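Side-chain contacts in cytochrome P450 (Novosphingobium aromaticivorans, PDB 3OFT), which belongs to the cytochrome P450 family, mainly helical proteins that carry a haem group, and holds its haem iron in a buried pocket: residues E93-A96 against F97-V101; R122-M125 against E126-R129; C134-V137 against S138-E142; P218-V221 against D222-R225; T297-K300 against G301-V304. All coordinates share one frame; numbering follows the deposited sequence.

Contact 1 (E93-A96 against F97-V101). With HEM (protoporphyrin IX containing Fe), chain D.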
loop_
_atom_site.group_PDB
_atom_site.type_symbol
_atom_site.label_atom_id
_atom_site.label_comp_id
_atom_site.label_asym_id
_atom_site.label_seq_id
_atom_site.Cartn_x
_atom_site.Cartn_y
_atom_site.Cartn_z
ATOM N N GLU A 93 -16.561 16.353 -3.505
ATOM C CA GLU A 93 -17.143 15.083 -3.062
ATOM C C GLU A 93 -16.106 14.303 -2.263
ATOM O O GLU A 93 -16.388 13.818 -1.177
ATOM C CB GLU A 93 -17.644 14.253 -4.252
ATOM C CG GLU A 93 -18.293 12.952 -3.811
ATOM C CD GLU A 93 -18.894 12.192 -4.993
ATOM O OE1 GLU A 93 -18.498 11.035 -5.243
ATOM O OE2 GLU A 93 -19.749 12.770 -5.679
ATOM N N HIS A 94 -14.907 14.230 -2.821
ATOM C CA HIS A 94 -13.784 13.568 -2.185
ATOM C C HIS A 94 -13.522 14.165 -0.794
ATOM O O HIS A 94 -13.415 13.466 0.193
ATOM C CB HIS A 94 -12.516 13.663 -3.062
ATOM C CG HIS A 94 -11.279 13.326 -2.307
ATOM N ND1 HIS A 94 -11.010 12.053 -1.852
ATOM C CD2 HIS A 94 -10.277 14.109 -1.860
ATOM C CE1 HIS A 94 -9.860 12.061 -1.193
ATOM N NE2 HIS A 94 -9.408 13.305 -1.175
ATOM N N LYS A 95 -13.431 15.478 -0.711
ATOM C CA LYS A 95 -13.177 16.123 0.590
ATOM C C LYS A 95 -14.261 15.759 1.621
ATOM O O LYS A 95 -13.946 15.476 2.778
ATOM C CB LYS A 95 -13.105 17.648 0.413
ATOM C CG LYS A 95 -12.640 18.430 1.656
ATOM C CD LYS A 95 -12.490 19.913 1.272
ATOM C CE LYS A 95 -12.159 20.771 2.488
ATOM N NZ LYS A 95 -13.254 20.697 3.472
ATOM N N ALA A 96 -15.524 15.752 1.194
ATOM C CA ALA A 96 -16.649 15.494 2.126
ATOM C C ALA A 96 -16.580 14.084 2.722
ATOM O O ALA A 96 -16.894 13.883 3.863
ATOM C CB ALA A 96 -17.970 15.722 1.466
ATOM N N PHE A 97 -16.142 13.111 1.941
ATOM C CA PHE A 97 -16.042 11.733 2.434
ATOM C C PHE A 97 -14.723 11.460 3.119
ATOM O O PHE A 97 -14.690 10.695 4.079
ATOM C CB PHE A 97 -16.226 10.747 1.272
ATOM C CG PHE A 97 -17.652 10.604 0.846
ATOM C CD1 PHE A 97 -18.514 9.752 1.526
ATOM C CD2 PHE A 97 -18.148 11.356 -0.198
ATOM C CE1 PHE A 97 -19.860 9.637 1.129
ATOM C CE2 PHE A 97 -19.486 11.244 -0.603
ATOM C CZ PHE A 97 -20.330 10.377 0.041
ATOM N N ARG A 98 -13.638 12.063 2.633
ATOM C CA ARG A 98 -12.329 11.890 3.279
ATOM C C ARG A 98 -12.367 12.402 4.734
ATOM O O ARG A 98 -11.791 11.789 5.628
ATOM C CB ARG A 98 -11.234 12.628 2.525
ATOM C CG ARG A 98 -9.818 12.370 3.076
ATOM C CD ARG A 98 -8.770 13.123 2.266
ATOM N NE ARG A 98 -7.512 13.209 2.988
ATOM C CZ ARG A 98 -6.472 12.385 2.859
ATOM N NH1 ARG A 98 -5.372 12.634 3.587
ATOM N NH2 ARG A 98 -6.477 11.352 2.004
ATOM N N THR A 99 -13.049 13.525 4.950
ATOM C CA THR A 99 -13.078 14.128 6.277
ATOM C C THR A 99 -13.429 13.167 7.417
ATOM O O THR A 99 -12.593 13.019 8.326
ATOM C CB THR A 99 -13.851 15.466 6.279
ATOM O OG1 THR A 99 -13.105 16.411 5.494
ATOM C CG2 THR A 99 -14.039 16.009 7.719
ATOM N N PRO A 100 -14.609 12.493 7.378
ATOM C CA PRO A 100 -14.878 11.552 8.474
ATOM C C PRO A 100 -13.934 10.344 8.483
ATOM O O PRO A 100 -13.654 9.814 9.544
ATOM C CB PRO A 100 -16.324 11.102 8.234
ATOM C CG PRO A 100 -16.596 11.379 6.784
ATOM C CD PRO A 100 -15.788 12.628 6.491
ATOM N N VAL A 101 -13.460 9.889 7.320
ATOM C CA VAL A 101 -12.538 8.734 7.320
ATOM C C VAL A 101 -11.220 9.090 8.042
ATOM O O VAL A 101 -10.734 8.309 8.854
ATOM C CB VAL A 101 -12.240 8.271 5.873
ATOM C CG1 VAL A 101 -11.097 7.255 5.851
ATOM C CG2 VAL A 101 -13.527 7.688 5.248
HETATM C CHA HEM D . -4.486 6.022 -0.103
HETATM C CHB HEM D . -0.241 3.667 0.261
HETATM C CHC HEM D . -1.768 1.603 4.348
HETATM C CHD HEM D . -6.242 3.090 3.414
HETATM C C1A HEM D . -3.182 5.607 -0.301
HETATM C C2A HEM D . -2.309 6.116 -1.332
HETATM C C3A HEM D . -1.139 5.493 -1.257
HETATM C C4A HEM D . -1.232 4.512 -0.173
HETATM C CMA HEM D . 0.049 5.731 -2.222
HETATM C CAA HEM D . -2.661 7.254 -2.335
HETATM C CBA HEM D . -3.441 6.640 -3.475
HETATM C CGA HEM D . -3.745 7.648 -4.574
HETATM O O1A HEM D . -4.510 7.283 -5.521
HETATM O O2A HEM D . -3.259 8.823 -4.568
HETATM C C1B HEM D . -0.262 2.899 1.417
HETATM C C2B HEM D . 0.842 2.146 1.955
HETATM C C3B HEM D . 0.396 1.582 3.095
HETATM C C4B HEM D . -0.987 1.970 3.285
HETATM C CMB HEM D . 2.232 2.061 1.299
HETATM C CAB HEM D . 1.076 0.646 4.100
HETATM C CBB HEM D . 2.327 0.176 3.943
HETATM C C1C HEM D . -3.109 1.794 4.507
HETATM C C2C HEM D . -3.931 1.366 5.631
HETATM C C3C HEM D . -5.197 1.770 5.329
HETATM C C4C HEM D . -5.172 2.526 4.098
HETATM C CMC HEM D . -3.411 0.560 6.865
HETATM C CAC HEM D . -6.515 1.641 6.131
HETATM C CBC HEM D . -6.762 0.619 6.943
HETATM C C1D HEM D . -6.181 4.021 2.429
HETATM C C2D HEM D . -7.338 4.748 1.924
HETATM C C3D HEM D . -6.774 5.681 0.869
HETATM C C4D HEM D . -5.363 5.422 0.786
HETATM C CMD HEM D . -8.825 4.636 2.416
HETATM C CAD HEM D . -7.631 6.688 0.048
HETATM C CBD HEM D . -7.370 8.069 0.673
HETATM C CGD HEM D . -8.059 9.080 -0.251
HETATM O O1D HEM D . -8.396 8.771 -1.412
HETATM O O2D HEM D . -8.237 10.239 0.137
HETATM N NA HEM D . -2.480 4.633 0.411
HETATM N NB HEM D . -1.328 2.797 2.287
HETATM N NC HEM D . -3.888 2.530 3.629
HETATM N ND HEM D . -5.053 4.425 1.724
HETATM FE FE HEM D . -3.169 3.654 2.057
HETATM O O HOH W 1 -14.561 18.485 4.984
HETATM O O HOH W 2 -3.868 1.836 0.671
#
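Arg-98 lies one helical turn beyond His-94, and the two side chains run next to each other in the same direction. Arg-98 CB sits over one face of the imidazole, toward its rim, and CD comes within 3.5 Å of His-94 NE2. Arg-98 has CG anti to its own nitrogen (chi1 -174°) and stays extended to NE. This carries the guanidinium to the haem propionate. Arg-98 NH2 donates to HEM O2D at 2.8 Å, a length to read with caution, since that oxygen is modelled too near a neighbour. NH2 also bonds to Arg-344 O. His-94 ND1 and NE2 have weak bonds to Pro-86 O and Ala-342 O. His-94 and Arg-98 both belong to the haem pocket, and helix 91-104 probably corresponds to helix C of cytochromes P450, which commonly sends basic residues to a propionate. His-343, Arg-285 and Trp-61 also bond to the haem.

The main chain is held by ordinary helical bonds. Phe-97 N donates to Glu-93 O, Arg-98 N to His-94 O at 2.8 Å, and Thr-99 N to Lys-95 O at 3.1 Å. Pro-100, with no N-H to give, has CD 3.1 Å from Ala-96 O, where the helix kinks. On the outer side one water links Lys-95 NZ (3.0 Å) to Thr-99 OG1 (2.6 Å). Phe-97 turns the edge of its ring to Glu-93 O, with CD2 3.2 Å away and CE2 touching Glu-93 CG.

Contact 2 (R122-M125 against E126-R129)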
loop_
_atom_site.group_PDB
_atom_site.type_symbol
_atom_site.label_atom_id
_atom_site.label_comp_id
_atom_site.label_asym_id
_atom_site.label_seq_id
_atom_site.Cartn_x
_atom_site.Cartn_y
_atom_site.Cartn_z
ATOM N N ARG A 122 2.818 -9.821 18.219
ATOM C CA ARG A 122 3.553 -10.703 19.139
ATOM C C ARG A 122 3.045 -12.128 19.104
ATOM O O ARG A 122 3.844 -13.086 19.072
ATOM C CB ARG A 122 3.549 -10.150 20.580
ATOM C CG ARG A 122 4.199 -11.123 21.608
ATOM C CD ARG A 122 4.259 -10.447 22.982
ATOM N NE ARG A 122 5.154 -11.161 23.888
ATOM C CZ ARG A 122 5.618 -10.655 25.030
ATOM N NH1 ARG A 122 5.252 -9.440 25.428
ATOM N NH2 ARG A 122 6.447 -11.367 25.779
ATOM N N LYS A 123 1.720 -12.281 19.123
ATOM C CA LYS A 123 1.097 -13.602 19.068
ATOM C C LYS A 123 1.523 -14.322 17.777
ATOM O O LYS A 123 1.806 -15.514 17.795
ATOM C CB LYS A 123 -0.436 -13.475 19.143
ATOM C CG LYS A 123 -1.202 -14.798 19.206
ATOM C CD LYS A 123 -2.717 -14.587 19.139
ATOM C CE LYS A 123 -3.483 -15.876 19.525
ATOM N NZ LYS A 123 -4.929 -15.602 19.798
ATOM N N LEU A 124 1.571 -13.604 16.659
ATOM C CA LEU A 124 1.894 -14.246 15.374
ATOM C C LEU A 124 3.377 -14.619 15.283
ATOM O O LEU A 124 3.733 -15.737 14.826
ATOM C CB LEU A 124 1.445 -13.334 14.205
ATOM C CG LEU A 124 1.599 -13.878 12.773
ATOM C CD1 LEU A 124 0.853 -15.167 12.558
ATOM C CD2 LEU A 124 1.143 -12.810 11.789
ATOM N N MET A 125 4.246 -13.708 15.733
ATOM C CA MET A 125 5.659 -14.002 15.874
ATOM C C MET A 125 5.914 -15.242 16.739
ATOM O O MET A 125 6.716 -16.144 16.370
ATOM C CB MET A 125 6.406 -12.776 16.416
ATOM C CG MET A 125 7.883 -12.935 16.565
ATOM S SD MET A 125 8.347 -13.724 18.138
ATOM C CE MET A 125 7.774 -12.464 19.315
ATOM N N GLU A 126 5.283 -15.285 17.898
ATOM C CA GLU A 126 5.483 -16.443 18.805
ATOM C C GLU A 126 5.031 -17.801 18.266
ATOM O O GLU A 126 5.582 -18.825 18.632
ATOM C CB GLU A 126 4.839 -16.186 20.145
ATOM C CG GLU A 126 5.626 -15.179 20.988
ATOM C CD GLU A 126 4.833 -14.738 22.216
ATOM O OE1 GLU A 126 3.644 -15.120 22.340
ATOM O OE2 GLU A 126 5.399 -13.990 23.036
ATOM N N SER A 127 4.012 -17.798 17.415
ATOM C CA SER A 127 3.538 -18.989 16.729
ATOM C C SER A 127 4.593 -19.504 15.724
ATOM O O SER A 127 4.656 -20.711 15.483
ATOM C CB SER A 127 2.200 -18.705 16.024
ATOM O OG SER A 127 2.389 -18.138 14.726
ATOM N N LEU A 128 5.422 -18.614 15.156
ATOM C CA LEU A 128 6.413 -19.043 14.174
ATOM C C LEU A 128 7.792 -19.348 14.755
ATOM O O LEU A 128 8.504 -20.226 14.248
ATOM C CB LEU A 128 6.574 -18.004 13.043
ATOM C CG LEU A 128 5.313 -17.588 12.299
ATOM C CD1 LEU A 128 5.718 -16.442 11.335
ATOM C CD2 LEU A 128 4.705 -18.791 11.555
ATOM N N ARG A 129 8.154 -18.652 15.826
ATOM C CA ARG A 129 9.515 -18.754 16.408
ATOM C C ARG A 129 10.060 -20.201 16.624
ATOM O O ARG A 129 11.224 -20.465 16.299
ATOM C CB ARG A 129 9.609 -17.946 17.723
ATOM C CG ARG A 129 11.049 -17.858 18.318
ATOM C CD ARG A 129 11.115 -16.905 19.499
ATOM N NE ARG A 129 10.104 -17.212 20.506
ATOM C CZ ARG A 129 9.576 -16.340 21.365
ATOM N NH1 ARG A 129 9.920 -15.043 21.362
ATOM N NH2 ARG A 129 8.679 -16.777 22.245
#
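The late turns of helix 107-128 carry an i to i+4 salt bridge between Arg-122 and Glu-126. Arg-122 NE donates to Glu-126 OE2 at 3.0 Å, and the N-H points well at the oxygen (162°). The carboxylate oxygen lies at the edge of the guanidinium, close to its plane. Arg-122 NE approaches the carboxylate of Glu-126 from above its plane. The two flat groups are turned 72° apart. The Arg-122 chain is extended, and Arg-122 CG comes to 3.4 Å from Glu-126 OE2, so one oxygen meets both NE and the chain leading to it.

Ser-127 OG folds back on its own helix and donates to Leu-124 O at 2.8 Å. Met-125 bends twice. This lays Met-125 CE against Glu-126 CG at 3.8 Å and puts Met-125 SD 3.8 Å from Arg-129 NH1. Arg-129 NH1 donates its hydrogen bond to Gly-365 O; the sulfur only packs nearby. Met-125 O accepts from both Leu-128 N (3.0 Å) and Arg-129 N (2.9 Å). Met-125 and Arg-122 face helix 348-365 through Glu-361, and Met-125 also touches Trp-362. Leu-124 and Leu-128 pack on Phe-140 of helix 136-141.

Contact 3 (C134-V137 against S138-E142); sequences CDFV and SDFAE
Phe-136 has one ring face partly covered by Phe-140 CB, a CH-pi contact 3.9 Å from the ring centroid and 19° off the normal. The two rings lie near parallel, 18° apart, but are slid along each other. Their centroids are 5.1 Å apart and they hardly overlap. The nearest carbons are Phe-136 CZ and Phe-140 CD2 at 3.5 Å. Both phenylalanines hold CG anti to the backbone nitrogen (chi1 -176° for Phe-136), and the two side chains lie alongside each other, pointing the same way. Trp-362 meets each ring edge to face. Ala-141 CB touches Phe-136 CE2.

Here strand 133-135 passes straight into helix 136-141, which contains a wide pi-type turn. Ala-141 N bonds to Phe-136 O, and Glu-142 N bonds to Val-137 O at 2.9 Å, each five residues back. Phe-136 O takes a second bond from Phe-140 N. The Glu-142 carboxylate lies across Val-137 CG1, with OE1 3.6 Å away.

At the helix start Asp-139 and Asp-135 bond both ways. Asp-139 N reaches Asp-135 O at 2.8 Å. Asp-135 N reaches Asp-139 OD2, also at 2.8 Å, from above the carboxylate plane. OD2 further forms a salt bridge with Arg-131. Asp-135 OD1 stands 4.3 Å from Asp-139 OD2, and the positive charge of Arg-131 probably eases the nearness of the two acids.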
loop_
_atom_site.group_PDB
_atom_site.type_symbol
_atom_site.label_atom_id
_atom_site.label_comp_id
_atom_site.label_asym_id
_atom_site.label_seq_id
_atom_site.Cartn_x
_atom_site.Cartn_y
_atom_site.Cartn_z
ATOM N N CYS A 134 10.635 -20.084 8.265
ATOM C CA CYS A 134 9.273 -19.797 7.812
ATOM C C CYS A 134 9.325 -19.347 6.382
ATOM O O CYS A 134 10.387 -18.970 5.881
ATOM C CB CYS A 134 8.576 -18.733 8.679
ATOM S SG CYS A 134 9.321 -17.083 8.565
ATOM N N ASP A 135 8.166 -19.406 5.727
ATOM C CA ASP A 135 7.965 -18.736 4.449
ATOM C C ASP A 135 7.273 -17.448 4.860
ATOM O O ASP A 135 6.070 -17.409 5.056
ATOM C CB ASP A 135 7.126 -19.630 3.514
ATOM C CG ASP A 135 7.803 -20.991 3.233
ATOM O OD1 ASP A 135 7.192 -22.053 3.535
ATOM O OD2 ASP A 135 8.962 -20.988 2.732
ATOM N N PHE A 136 8.060 -16.390 5.009
ATOM C CA PHE A 136 7.608 -15.192 5.709
ATOM C C PHE A 136 6.413 -14.516 5.040
ATOM O O PHE A 136 5.564 -13.975 5.730
ATOM C CB PHE A 136 8.751 -14.198 5.849
ATOM C CG PHE A 136 8.387 -12.974 6.652
ATOM C CD1 PHE A 136 8.533 -12.985 8.027
ATOM C CD2 PHE A 136 7.870 -11.824 6.028
ATOM C CE1 PHE A 136 8.192 -11.869 8.787
ATOM C CE2 PHE A 136 7.520 -10.704 6.772
ATOM C CZ PHE A 136 7.703 -10.732 8.171
ATOM N N VAL A 137 6.350 -14.539 3.718
ATOM C CA VAL A 137 5.224 -13.927 3.023
ATOM C C VAL A 137 3.939 -14.676 3.366
ATOM O O VAL A 137 2.945 -14.046 3.753
ATOM C CB VAL A 137 5.429 -13.855 1.487
ATOM C CG1 VAL A 137 4.146 -13.422 0.768
ATOM C CG2 VAL A 137 6.600 -12.950 1.151
ATOM N N SER A 138 3.936 -16.003 3.216
ATOM C CA SER A 138 2.686 -16.708 3.432
ATOM C C SER A 138 2.397 -16.941 4.923
ATOM O O SER A 138 1.238 -17.004 5.305
ATOM C CB SER A 138 2.613 -18.016 2.616
ATOM O OG SER A 138 3.723 -18.810 2.906
ATOM N N ASP A 139 3.434 -17.045 5.766
ATOM C CA ASP A 139 3.240 -17.341 7.211
ATOM C C ASP A 139 3.055 -16.094 8.074
ATOM O O ASP A 139 2.514 -16.178 9.187
ATOM C CB ASP A 139 4.435 -18.142 7.793
ATOM C CG ASP A 139 4.674 -19.466 7.078
ATOM O OD1 ASP A 139 3.702 -20.007 6.525
ATOM O OD2 ASP A 139 5.821 -19.962 7.060
ATOM N N PHE A 140 3.536 -14.943 7.603
ATOM C CA PHE A 140 3.450 -13.747 8.436
ATOM C C PHE A 140 2.866 -12.564 7.669
ATOM O O PHE A 140 1.872 -11.997 8.108
ATOM C CB PHE A 140 4.825 -13.376 9.044
ATOM C CG PHE A 140 4.735 -12.363 10.165
ATOM C CD1 PHE A 140 4.729 -12.775 11.490
ATOM C CD2 PHE A 140 4.617 -10.981 9.876
ATOM C CE1 PHE A 140 4.653 -11.825 12.538
ATOM C CE2 PHE A 140 4.540 -10.037 10.893
ATOM C CZ PHE A 140 4.530 -10.434 12.215
ATOM N N ALA A 141 3.516 -12.155 6.577
ATOM C CA ALA A 141 3.175 -10.872 5.941
ATOM C C ALA A 141 1.738 -10.831 5.479
ATOM O O ALA A 141 1.084 -9.810 5.616
ATOM C CB ALA A 141 4.141 -10.561 4.723
ATOM N N GLU A 142 1.266 -11.935 4.897
ATOM C CA GLU A 142 -0.098 -12.000 4.381
ATOM C C GLU A 142 -1.125 -12.358 5.455
ATOM O O GLU A 142 -2.295 -12.463 5.128
ATOM C CB GLU A 142 -0.221 -12.964 3.174
ATOM C CG GLU A 142 0.220 -12.269 1.866
ATOM C CD GLU A 142 0.521 -13.179 0.649
ATOM O OE1 GLU A 142 0.870 -12.578 -0.399
ATOM O OE2 GLU A 142 0.448 -14.431 0.722
#

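Contact 4 (P218-V221 against D222-R225)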
loop_
_atom_site.group_PDB
_atom_site.type_symbol
_atom_site.label_atom_id
_atom_site.label_comp_id
_atom_site.label_asym_id
_atom_site.label_seq_id
_atom_site.Cartn_x
_atom_site.Cartn_y
_atom_site.Cartn_z
ATOM N N PRO A 218 -26.540 11.911 6.853
ATOM C CA PRO A 218 -25.976 10.609 7.253
ATOM C C PRO A 218 -25.348 9.849 6.076
ATOM O O PRO A 218 -25.776 10.037 4.947
ATOM C CB PRO A 218 -27.208 9.828 7.762
ATOM C CG PRO A 218 -28.252 10.913 8.084
ATOM C CD PRO A 218 -28.003 11.988 7.067
ATOM N N TRP A 219 -24.386 8.963 6.336
ATOM C CA TRP A 219 -23.920 8.016 5.296
ATOM C C TRP A 219 -25.106 7.226 4.747
ATOM O O TRP A 219 -25.950 6.767 5.532
ATOM C CB TRP A 219 -22.953 6.987 5.888
ATOM C CG TRP A 219 -21.590 7.528 6.239
ATOM C CD1 TRP A 219 -21.241 8.186 7.401
ATOM C CD2 TRP A 219 -20.385 7.417 5.466
ATOM N NE1 TRP A 219 -19.902 8.483 7.392
ATOM C CE2 TRP A 219 -19.346 8.035 6.218
ATOM C CE3 TRP A 219 -20.079 6.873 4.208
ATOM C CZ2 TRP A 219 -18.017 8.141 5.741
ATOM C CZ3 TRP A 219 -18.745 6.955 3.746
ATOM C CH2 TRP A 219 -17.747 7.607 4.500
ATOM N N THR A 220 -25.171 7.028 3.432
ATOM C CA THR A 220 -26.111 6.056 2.901
ATOM C C THR A 220 -25.503 4.671 3.095
ATOM O O THR A 220 -24.289 4.529 3.294
ATOM C CB THR A 220 -26.443 6.293 1.421
ATOM O OG1 THR A 220 -25.288 6.002 0.603
ATOM C CG2 THR A 220 -26.931 7.756 1.211
ATOM N N VAL A 221 -26.335 3.652 3.007
ATOM C CA VAL A 221 -25.839 2.305 3.150
ATOM C C VAL A 221 -24.846 1.992 2.021
ATOM O O VAL A 221 -23.832 1.332 2.247
ATOM C CB VAL A 221 -26.976 1.273 3.101
ATOM C CG1 VAL A 221 -26.360 -0.118 3.211
ATOM C CG2 VAL A 221 -27.921 1.492 4.300
ATOM N N ASP A 222 -25.146 2.425 0.801
ATOM C CA ASP A 222 -24.194 2.105 -0.283
ATOM C C ASP A 222 -22.828 2.809 -0.111
ATOM O O ASP A 222 -21.805 2.232 -0.467
ATOM C CB ASP A 222 -24.752 2.380 -1.673
ATOM C CG ASP A 222 -23.878 1.726 -2.774
ATOM O OD1 ASP A 222 -23.684 0.477 -2.745
ATOM O OD2 ASP A 222 -23.408 2.458 -3.657
ATOM N N GLU A 223 -22.834 4.046 0.396
ATOM C CA GLU A 223 -21.578 4.773 0.633
ATOM C C GLU A 223 -20.785 4.046 1.707
ATOM O O GLU A 223 -19.589 3.901 1.561
ATOM C CB GLU A 223 -21.815 6.213 1.038
ATOM C CG GLU A 223 -22.385 7.103 -0.078
ATOM C CD GLU A 223 -23.126 8.338 0.453
ATOM O OE1 GLU A 223 -23.280 8.493 1.690
ATOM O OE2 GLU A 223 -23.608 9.103 -0.389
ATOM N N ALA A 224 -21.470 3.549 2.751
ATOM C CA ALA A 224 -20.823 2.740 3.784
ATOM C C ALA A 224 -20.193 1.510 3.151
ATOM O O ALA A 224 -19.076 1.178 3.483
ATOM C CB ALA A 224 -21.861 2.315 4.907
ATOM N N ARG A 225 -20.919 0.810 2.264
ATOM C CA ARG A 225 -20.326 -0.377 1.608
ATOM C C ARG A 225 -19.004 -0.034 0.894
ATOM O O ARG A 225 -18.038 -0.760 1.039
ATOM C CB ARG A 225 -21.243 -1.003 0.534
ATOM C CG ARG A 225 -22.612 -1.543 1.027
ATOM C CD ARG A 225 -23.279 -2.301 -0.110
ATOM N NE ARG A 225 -24.650 -2.691 0.233
ATOM C CZ ARG A 225 -25.737 -2.030 -0.135
ATOM N NH1 ARG A 225 -25.645 -0.942 -0.916
ATOM N NH2 ARG A 225 -26.932 -2.469 0.282
#
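Thr-220 and Glu-223 form a capping box at the start of helix 221-252, which probably corresponds to the long central helix of cytochromes P450. Thr-220 OG1 accepts from Glu-223 N at 3.1 Å. In return Glu-223 OE1 accepts from Thr-220 N at 3.0 Å, with a nearly straight N-H (175°) that comes from above the carboxylate plane. The same carboxylate oxygen forms a salt bridge with Arg-217.

Glu-223 is the packed part. It is buried, and its CB touches the edge of the Trp-219 ring at CE3, 3.7 Å away. The indole and carboxylate planes stand 74° apart. Ala-224, also buried, packs on Ile-194 and Met-198 of helix 179-199.

The solvent side is looser, with Val-221, Asp-222 and Arg-225 partly exposed. Val-221 CG1 lies over one face of the Arg-225 guanidinium, 3.8 Å from NH2. In its own plane that group meets Asp-222: in a salt bridge, Arg-225 NH1 donates to the anti side of Asp-222 OD1 at 3.0 Å.

Contact 5 (T297-K300 against G301-V304)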
loop_
_atom_site.group_PDB
_atom_site.type_symbol
_atom_site.label_atom_id
_atom_site.label_comp_id
_atom_site.label_asym_id
_atom_site.label_seq_id
_atom_site.Cartn_x
_atom_site.Cartn_y
_atom_site.Cartn_z
ATOM N N THR A 297 2.072 16.771 -23.916
ATOM C CA THR A 297 0.741 17.086 -23.422
ATOM C C THR A 297 -0.021 15.787 -23.237
ATOM O O THR A 297 -0.280 15.038 -24.194
ATOM C CB THR A 297 -0.074 17.954 -24.399
ATOM O OG1 THR A 297 0.615 19.184 -24.624
ATOM C CG2 THR A 297 -1.488 18.257 -23.847
ATOM N N ILE A 298 -0.387 15.537 -21.989
ATOM C CA ILE A 298 -1.322 14.481 -21.688
ATOM C C ILE A 298 -2.698 15.046 -22.064
ATOM O O ILE A 298 -3.087 16.088 -21.572
ATOM C CB ILE A 298 -1.252 14.104 -20.183
ATOM C CG1 ILE A 298 0.144 13.560 -19.847
ATOM C CG2 ILE A 298 -2.371 13.099 -19.842
ATOM C CD1 ILE A 298 0.481 13.511 -18.371
ATOM N N ARG A 299 -3.422 14.383 -22.949
ATOM C CA ARG A 299 -4.745 14.865 -23.396
ATOM C C ARG A 299 -5.870 14.309 -22.562
ATOM O O ARG A 299 -5.784 13.159 -22.097
ATOM C CB ARG A 299 -4.997 14.433 -24.856
ATOM C CG ARG A 299 -4.015 15.078 -25.857
ATOM C CD ARG A 299 -4.430 14.793 -27.312
ATOM N NE ARG A 299 -5.670 15.483 -27.651
ATOM C CZ ARG A 299 -6.383 15.267 -28.752
ATOM N NH1 ARG A 299 -5.993 14.366 -29.646
ATOM N NH2 ARG A 299 -7.505 15.963 -28.953
ATOM N N LYS A 300 -6.953 15.077 -22.438
ATOM C CA LYS A 300 -8.189 14.593 -21.803
ATOM C C LYS A 300 -8.537 13.190 -22.261
ATOM O O LYS A 300 -8.627 12.925 -23.469
ATOM C CB LYS A 300 -9.430 15.477 -22.153
ATOM C CG LYS A 300 -9.585 16.750 -21.362
ATOM C CD LYS A 300 -10.595 17.703 -22.071
ATOM C CE LYS A 300 -9.999 18.254 -23.360
ATOM N NZ LYS A 300 -10.877 19.256 -24.024
ATOM N N GLY A 301 -8.767 12.308 -21.290
ATOM C CA GLY A 301 -9.077 10.917 -21.574
ATOM C C GLY A 301 -7.896 9.975 -21.560
ATOM O O GLY A 301 -8.110 8.767 -21.523
ATOM N N ASP A 302 -6.675 10.490 -21.669
ATOM C CA ASP A 302 -5.481 9.647 -21.562
ATOM C C ASP A 302 -5.374 9.145 -20.128
ATOM O O ASP A 302 -5.710 9.881 -19.185
ATOM C CB ASP A 302 -4.184 10.435 -21.829
ATOM C CG ASP A 302 -3.943 10.734 -23.314
ATOM O OD1 ASP A 302 -2.924 11.396 -23.596
ATOM O OD2 ASP A 302 -4.753 10.336 -24.180
ATOM N N LEU A 303 -4.889 7.914 -19.967
ATOM C CA LEU A 303 -4.501 7.388 -18.631
ATOM C C LEU A 303 -3.019 7.621 -18.343
ATOM O O LEU A 303 -2.189 7.606 -19.261
ATOM C CB LEU A 303 -4.801 5.890 -18.529
ATOM C CG LEU A 303 -6.169 5.355 -18.057
ATOM C CD1 LEU A 303 -7.329 6.327 -18.184
ATOM C CD2 LEU A 303 -6.467 3.955 -18.641
ATOM N N VAL A 304 -2.712 7.845 -17.064
ATOM C CA VAL A 304 -1.358 8.119 -16.590
ATOM C C VAL A 304 -1.056 7.195 -15.400
ATOM O O VAL A 304 -1.876 7.102 -14.474
ATOM C CB VAL A 304 -1.213 9.579 -16.089
ATOM C CG1 VAL A 304 0.254 9.859 -15.754
ATOM C CG2 VAL A 304 -1.779 10.577 -17.130
#
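Ile-298 and Val-304 meet at about a right angle, with CG2 of Ile-298 and CG2 of Val-304 3.8 Å apart. Ile-298 CD1 touches the same Val-304 methyl. Ile-298 CG2 is anti to the backbone nitrogen, which places Ile-298 CG2 3.8 Å from Asp-302 CB as well. Ile-298 and Val-304 both touch Leu-60 of helix 54-62, so the apolar side of the connection faces inward.

Between strands 296-298 and 303-307 the chain makes a type II beta turn from Arg-299 to Asp-302. Asp-302 N closes it on Arg-299 O at 2.8 Å. Gly-301 takes the third place with phi 94°, an angle that suits a residue with no side chain.

Asp-302 points its CB toward the incoming arm. Its CG is anti to the carbonyl carbon (chi1 -76°), which swings the carboxylate back over the start of the turn. There Asp-302 OD1 accepts from Arg-299 N at 3.1 Å. The same oxygen bonds to Trp-49 NE1 of strand 48-51, but its exact position is uncertain. The carboxylate probably ties the turn to that neighbouring strand as well as to its own backbone, while the Arg-299 guanidinium stays well away from it.

The five contacts fall into two touching pairs and one apart. Contacts 1 and 4 have centres 13 Å apart, and Phe-97 CZ meets Glu-223 CD at 3.5 Å. This joins helix 91-104 to the start of helix 221-252. Contacts 2 and 3 have centres 11 Å apart, with Leu-124 CG 3.6 Å from Phe-140 CD1. Contact 5 stands alone, its centre 26 Å from that of contact 1 and 48 Å from that of contact 2. Contact 1 alone bonds directly to the haem. The side chains of Trp-219, Ala-141 and Val-304 stay about 10, 11 and 11 Å from it. Those of Arg-98 and Val-304 are about 10 and 12 Å from the (2R,5R)-hexane-2,5-diol.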